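Local coordinates for hypothetical NUDIX hydrolase (Listeria monocytogenes, PDB 3SON), which probably hydrolyses nucleoside diphosphates linked to another moiety, as other Nudix-family enzymes do, with the help of divalent metal ions, at residues Phe22-Arg27 against Asp31-Val36; Ile75-Phe80 against Tyr86-Tyr91. One frame throughout, in Å; residues are numbered along the deposited sequence.

Contact 1: Phe22-Arg27 against Asp31-Val36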
loop_
_atom_site.group_PDB
_atom_site.type_symbol
_atom_site.label_atom_id
_atom_site.label_comp_id
_atom_site.label_asym_id
_atom_site.label_seq_id
_atom_site.Cartn_x
_atom_site.Cartn_y
_atom_site.Cartn_z
ATOM N N PHE A 22 -13.457 13.215 9.347
ATOM C CA PHE A 22 -12.066 12.937 9.117
ATOM C C PHE A 22 -11.424 14.187 8.512
ATOM O O PHE A 22 -12.035 14.905 7.689
ATOM C CB PHE A 22 -11.943 11.734 8.178
ATOM C CG PHE A 22 -12.600 10.496 8.717
ATOM C CD1 PHE A 22 -11.916 9.725 9.634
ATOM C CD2 PHE A 22 -13.893 10.162 8.394
ATOM C CE1 PHE A 22 -12.496 8.629 10.211
ATOM C CE2 PHE A 22 -14.479 9.024 8.923
ATOM C CZ PHE A 22 -13.795 8.290 9.869
ATOM N N GLY A 23 -10.228 14.455 8.977
ATOM C CA GLY A 23 -9.524 15.647 8.655
ATOM C C GLY A 23 -8.561 15.443 7.466
ATOM O O GLY A 23 -7.693 14.586 7.490
ATOM N N VAL A 24 -8.830 16.135 6.364
ATOM C CA VAL A 24 -7.926 16.063 5.218
ATOM C C VAL A 24 -7.334 17.432 4.980
ATOM O O VAL A 24 -7.986 18.442 5.203
ATOM C CB VAL A 24 -8.618 15.588 3.937
ATOM C CG1 VAL A 24 -9.248 14.223 4.152
ATOM C CG2 VAL A 24 -9.752 16.534 3.519
ATOM N N LEU A 25 -6.114 17.438 4.440
ATOM C CA LEU A 25 -5.312 18.667 4.269
ATOM C C LEU A 25 -5.069 18.931 2.831
ATOM O O LEU A 25 -4.675 18.030 2.113
ATOM C CB LEU A 25 -3.969 18.513 4.984
ATOM C CG LEU A 25 -3.994 18.283 6.515
ATOM C CD1 LEU A 25 -2.638 17.790 7.036
ATOM C CD2 LEU A 25 -4.337 19.561 7.260
ATOM N N HIS A 26 -5.319 20.170 2.413
ATOM C CA HIS A 26 -5.080 20.537 1.078
ATOM C C HIS A 26 -3.749 21.225 1.023
ATOM O O HIS A 26 -3.428 22.053 1.876
ATOM C CB HIS A 26 -6.160 21.440 0.612
ATOM C CG HIS A 26 -6.072 21.726 -0.841
ATOM N ND1 HIS A 26 -5.492 22.865 -1.316
ATOM C CD2 HIS A 26 -6.535 21.022 -1.938
ATOM C CE1 HIS A 26 -5.522 22.835 -2.670
ATOM N NE2 HIS A 26 -6.181 21.723 -3.055
ATOM N N ARG A 27 -2.919 20.833 0.053
ATOM C CA ARG A 27 -1.605 21.439 -0.068
ATOM C C ARG A 27 -1.594 22.898 -0.623
ATOM O O ARG A 27 -2.428 23.315 -1.473
ATOM C CB ARG A 27 -0.704 20.591 -0.952
ATOM C CG ARG A 27 -0.285 19.280 -0.276
ATOM C CD ARG A 27 0.863 18.659 -1.076
ATOM N NE ARG A 27 2.113 19.452 -1.061
ATOM C CZ ARG A 27 2.999 19.381 -0.090
ATOM N NH1 ARG A 27 2.758 18.628 0.989
ATOM N NH2 ARG A 27 4.125 20.105 -0.145
ATOM N N ASP A 31 -2.795 21.072 -6.110
ATOM C CA ASP A 31 -4.186 20.667 -5.825
ATOM C C ASP A 31 -4.210 19.177 -5.377
ATOM O O ASP A 31 -4.572 18.284 -6.147
ATOM C CB ASP A 31 -5.098 20.921 -7.025
ATOM C CG ASP A 31 -6.601 20.733 -6.701
ATOM O OD1 ASP A 31 -6.990 20.675 -5.497
ATOM O OD2 ASP A 31 -7.406 20.656 -7.662
ATOM N N VAL A 32 -3.805 18.943 -4.138
ATOM C CA VAL A 32 -3.558 17.620 -3.600
ATOM C C VAL A 32 -4.088 17.596 -2.172
ATOM O O VAL A 32 -3.800 18.481 -1.435
ATOM C CB VAL A 32 -2.008 17.346 -3.577
ATOM C CG1 VAL A 32 -1.642 16.237 -2.606
ATOM C CG2 VAL A 32 -1.474 17.035 -4.955
ATOM N N TRP A 33 -4.860 16.550 -1.813
ATOM C CA TRP A 33 -5.410 16.403 -0.476
ATOM C C TRP A 33 -4.683 15.221 0.120
ATOM O O TRP A 33 -4.433 14.211 -0.574
ATOM C CB TRP A 33 -6.888 16.069 -0.557
ATOM C CG TRP A 33 -7.776 17.178 -0.938
ATOM C CD1 TRP A 33 -8.202 17.527 -2.217
ATOM C CD2 TRP A 33 -8.331 18.181 -0.059
ATOM N NE1 TRP A 33 -8.990 18.630 -2.168
ATOM C CE2 TRP A 33 -9.089 19.085 -0.904
ATOM C CE3 TRP A 33 -8.256 18.435 1.307
ATOM C CZ2 TRP A 33 -9.774 20.177 -0.396
ATOM C CZ3 TRP A 33 -8.968 19.527 1.819
ATOM C CH2 TRP A 33 -9.709 20.389 0.964
ATOM N N GLN A 34 -4.232 15.367 1.350
ATOM C CA GLN A 34 -3.473 14.317 2.045
ATOM C C GLN A 34 -3.695 14.345 3.563
ATOM O O GLN A 34 -4.316 15.268 4.151
ATOM C CB GLN A 34 -1.938 14.461 1.780
ATOM C CG GLN A 34 -1.367 15.797 2.334
ATOM C CD GLN A 34 0.051 16.162 1.901
ATOM O OE1 GLN A 34 0.484 17.309 2.143
ATOM N NE2 GLN A 34 0.821 15.181 1.374
ATOM N N PHE A 35 -3.164 13.323 4.216
ATOM C CA PHE A 35 -3.102 13.267 5.663
ATOM C C PHE A 35 -1.755 13.802 6.181
ATOM O O PHE A 35 -0.961 14.316 5.389
ATOM C CB PHE A 35 -3.370 11.832 6.151
ATOM C CG PHE A 35 -4.764 11.316 5.831
ATOM C CD1 PHE A 35 -5.877 11.983 6.250
ATOM C CD2 PHE A 35 -4.951 10.057 5.205
ATOM C CE1 PHE A 35 -7.167 11.460 5.995
ATOM C CE2 PHE A 35 -6.215 9.558 4.897
ATOM C CZ PHE A 35 -7.332 10.256 5.296
ATOM N N VAL A 36 -1.601 13.829 7.504
ATOM C CA VAL A 36 -0.354 14.165 8.144
ATOM C C VAL A 36 0.665 13.114 7.692
ATOM O O VAL A 36 0.382 11.920 7.682
ATOM C CB VAL A 36 -0.507 14.203 9.683
ATOM C CG1 VAL A 36 0.844 14.226 10.423
ATOM C CG2 VAL A 36 -1.345 15.347 10.123
#
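His26 and Trp33 meet across the antiparallel hairpin of strands 20-27 and 33-39, part of the mixed sheet of the Nudix fold. They form a non-hydrogen-bonded pair and make an edge-to-face stack: the imidazole edge carrying CD2 is turned to the indole face, with planes 64° apart and His26 CD2 3.4 Å from Trp33 CE2. His26 CB makes a CH-pi contact over the six-membered ring, and Val24 CG2 comes to 3.3 Å from Trp33 CE3. With CG anti to its backbone N (chi1 -172°), the imidazole extends toward the turn, where His26 NE2 donates a 2.8 Å hydrogen bond to Asp31 OD1. The carboxylate oxygen is met on its anti side and lies almost in the imidazole plane. Ser111, on strand 110-116, bonds to ND1, so both ring nitrogens are held and the rotation of the imidazole is fixed.

Leu25 and Gln34 form the neighbouring hydrogen-bonded pair, joined by two backbone bonds, and Arg27 N adds a third to Val32 O at 2.9 Å. On the face of Leu25 and Gln34, Leu25 CD1 touches Val36 CG2, and both side chains also pack on Glu57 of helix 46-58, a calcium ligand. Arg27 bends at chi3 (66°), which turns NH1 to the end of the Gln34 side chain; Glu109 and Asp29 form salt bridges with the same guanidinium. Arg27 NH1 lies in the amide plane, on a lone pair of Gln34 OE1, at 2.9 Å, while the guanidinium and amide planes stand nearly perpendicular.

Contact 2: Ile75-Phe80 against Tyr86-Tyr91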
loop_
_atom_site.group_PDB
_atom_site.type_symbol
_atom_site.label_atom_id
_atom_site.label_comp_id
_atom_site.label_asym_id
_atom_site.label_seq_id
_atom_site.Cartn_x
_atom_site.Cartn_y
_atom_site.Cartn_z
ATOM N N ILE A 75 6.604 2.311 0.157
ATOM C CA ILE A 75 6.649 3.414 -0.796
ATOM C C ILE A 75 7.996 3.438 -1.463
ATOM O O ILE A 75 9.002 3.236 -0.788
ATOM C CB ILE A 75 6.458 4.781 -0.091
ATOM C CG1 ILE A 75 5.184 4.838 0.724
ATOM C CG2 ILE A 75 6.421 5.917 -1.105
ATOM C CD1 ILE A 75 5.144 6.096 1.592
ATOM N N PRO A 76 8.043 3.703 -2.799
ATOM C CA PRO A 76 9.333 3.878 -3.511
ATOM C C PRO A 76 10.105 4.907 -2.720
ATOM O O PRO A 76 9.598 6.001 -2.426
ATOM C CB PRO A 76 8.904 4.359 -4.894
ATOM C CG PRO A 76 7.542 3.749 -5.076
ATOM C CD PRO A 76 6.894 3.720 -3.724
ATOM N N ASN A 77 11.268 4.515 -2.242
ATOM C CA ASN A 77 11.948 5.348 -1.274
ATOM C C ASN A 77 12.449 6.623 -1.943
ATOM O O ASN A 77 12.753 7.624 -1.259
ATOM C CB ASN A 77 13.070 4.576 -0.617
ATOM C CG ASN A 77 13.532 5.203 0.697
ATOM O OD1 ASN A 77 12.747 5.868 1.423
ATOM N ND2 ASN A 77 14.792 4.993 1.025
ATOM N N PHE A 78 12.479 6.619 -3.276
ATOM C CA PHE A 78 12.895 7.810 -4.055
ATOM C C PHE A 78 12.041 9.088 -3.791
ATOM O O PHE A 78 12.484 10.215 -4.036
ATOM C CB PHE A 78 12.962 7.493 -5.562
ATOM C CG PHE A 78 11.647 7.564 -6.298
ATOM C CD1 PHE A 78 11.171 8.765 -6.775
ATOM C CD2 PHE A 78 10.937 6.394 -6.624
ATOM C CE1 PHE A 78 9.963 8.825 -7.462
ATOM C CE2 PHE A 78 9.765 6.441 -7.356
ATOM C CZ PHE A 78 9.268 7.663 -7.766
ATOM N N HIS A 79 10.805 8.899 -3.368
ATOM C CA HIS A 79 9.962 10.008 -2.862
ATOM C C HIS A 79 10.605 10.774 -1.741
ATOM O O HIS A 79 10.261 11.961 -1.532
ATOM C CB HIS A 79 8.592 9.538 -2.356
ATOM C CG HIS A 79 7.661 9.049 -3.432
ATOM N ND1 HIS A 79 7.507 7.752 -3.720
ATOM C CD2 HIS A 79 6.777 9.738 -4.252
ATOM C CE1 HIS A 79 6.603 7.622 -4.724
ATOM N NE2 HIS A 79 6.173 8.831 -5.050
ATOM N N PHE A 80 11.529 10.106 -1.017
ATOM C CA PHE A 80 12.008 10.535 0.351
ATOM C C PHE A 80 13.508 10.563 0.520
ATOM O O PHE A 80 14.055 11.386 1.301
ATOM C CB PHE A 80 11.449 9.567 1.432
ATOM C CG PHE A 80 9.993 9.274 1.301
ATOM C CD1 PHE A 80 9.063 10.296 1.386
ATOM C CD2 PHE A 80 9.531 7.949 1.136
ATOM C CE1 PHE A 80 7.711 10.033 1.259
ATOM C CE2 PHE A 80 8.187 7.682 1.013
ATOM C CZ PHE A 80 7.268 8.741 1.047
ATOM N N TYR A 86 15.285 0.315 -1.587
ATOM C CA TYR A 86 14.401 0.582 -2.715
ATOM C C TYR A 86 13.015 1.050 -2.306
ATOM O O TYR A 86 12.429 1.919 -2.959
ATOM C CB TYR A 86 14.278 -0.623 -3.625
ATOM C CG TYR A 86 15.563 -1.113 -4.165
ATOM C CD1 TYR A 86 16.319 -0.323 -5.055
ATOM C CD2 TYR A 86 16.071 -2.343 -3.783
ATOM C CE1 TYR A 86 17.532 -0.774 -5.544
ATOM C CE2 TYR A 86 17.274 -2.785 -4.276
ATOM C CZ TYR A 86 17.985 -2.000 -5.166
ATOM O OH TYR A 86 19.185 -2.430 -5.647
ATOM N N VAL A 87 12.454 0.460 -1.257
ATOM C CA VAL A 87 11.135 0.867 -0.752
ATOM C C VAL A 87 11.182 1.012 0.768
ATOM O O VAL A 87 12.013 0.360 1.426
ATOM C CB VAL A 87 10.058 -0.153 -1.153
ATOM C CG1 VAL A 87 9.965 -0.278 -2.670
ATOM C CG2 VAL A 87 10.374 -1.571 -0.565
ATOM N N VAL A 88 10.355 1.879 1.361
ATOM C CA VAL A 88 10.320 2.000 2.844
ATOM C C VAL A 88 8.926 1.829 3.350
ATOM O O VAL A 88 7.924 2.048 2.596
ATOM C CB VAL A 88 10.840 3.361 3.378
ATOM C CG1 VAL A 88 12.354 3.441 3.279
ATOM C CG2 VAL A 88 10.155 4.524 2.683
ATOM N N PRO A 89 8.788 1.412 4.609
ATOM C CA PRO A 89 7.456 1.210 5.060
ATOM C C PRO A 89 6.809 2.503 5.504
ATOM O O PRO A 89 7.485 3.410 5.976
ATOM C CB PRO A 89 7.642 0.289 6.285
ATOM C CG PRO A 89 8.943 0.665 6.803
ATOM C CD PRO A 89 9.791 0.942 5.616
ATOM N N GLU A 90 5.508 2.546 5.347
ATOM C CA GLU A 90 4.671 3.610 5.851
ATOM C C GLU A 90 3.701 3.054 6.930
ATOM O O GLU A 90 2.821 2.208 6.641
ATOM C CB GLU A 90 3.860 4.214 4.702
ATOM C CG GLU A 90 3.026 5.373 5.113
ATOM C CD GLU A 90 2.121 5.878 4.008
ATOM O OE1 GLU A 90 1.267 5.091 3.495
ATOM O OE2 GLU A 90 2.274 7.064 3.652
ATOM N N TYR A 91 3.849 3.523 8.154
ATOM C CA TYR A 91 3.041 3.089 9.280
ATOM C C TYR A 91 1.973 4.107 9.520
ATOM O O TYR A 91 2.222 5.263 9.395
ATOM C CB TYR A 91 3.911 2.985 10.527
ATOM C CG TYR A 91 5.088 2.029 10.384
ATOM C CD1 TYR A 91 4.882 0.670 10.460
ATOM C CD2 TYR A 91 6.380 2.490 10.124
ATOM C CE1 TYR A 91 5.925 -0.211 10.320
ATOM C CE2 TYR A 91 7.455 1.615 9.994
ATOM C CZ TYR A 91 7.201 0.253 10.091
ATOM O OH TYR A 91 8.194 -0.670 9.986
#
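Ile75 and Val88, the two residues that bury the most surface here, form a hydrogen-bonded antiparallel pair at the end of the hairpin of strands 66-76 and 87-96, where strand 66-76 is the outer strand of the sheet within this chain. Two backbone bonds join them, Ile75 N to Val88 O at 2.8 Å and Val88 N to Ile75 O at 2.9 Å. The isoleucine reaches diagonally across the hairpin to Glu90: its extended CG1-CD1 arm (chi2 170°) places Ile75 CD1 3.7 Å from Glu90 OE2 and against Glu90 CB, the two side chains crossing at a slant. Glu90 OE1 bonds to Ser129.

Val88 turns both methyls to Asn77. The side chains cross at about a right angle, and the amide oxygen sits between the methyls, Asn77 OD1 lying 3.1 Å from Val88 CG1 and 3.2 Å from Val88 CG2. A chi1 of -161° swings the Asn77 amide away from its own N and onto the valine, while ND2 makes weak bonds to Pro85 O and Asn83 O in the connecting loop. Phe80 CD2 meets Val88 CG2 at 3.8 Å.

Beyond Pro76 the chain leaves the strand for a 3-10 turn at 77-79, yet Asn77 N still donates to Tyr86 O at 2.9 Å. This bond is nearly straight at hydrogen (175°), but the donor stands above the carbonyl plane. The hydroxyl of Tyr86 bonds to Asp145 and Asn143 of the second subunit. Asn77 OD1 rests on two methyls, which offer no conventional hydrogen bond, so the polar grip across this contact comes from the backbone.

Contacts 1 and 2 are successive hairpins of one mixed sheet, bridged by strand 7-15, which pairs with strands 20-27, 33-39 and 87-96. Their centres are 19 Å apart, and they do not touch. The centre of contact 1 lies about 9 Å from the centre of the chain; Val36 is close to the calcium ion, although the turn end is partly exposed. That of contact 2 lies about 16 Å from the same point, yet most of its touching residues are buried, with the second subunit covering part of it. Polar side-chain bonds and an aromatic stack reinforce the first pairing; the second relies on backbone bonds and methyl groups packed against a ring, an amide and a carboxylate.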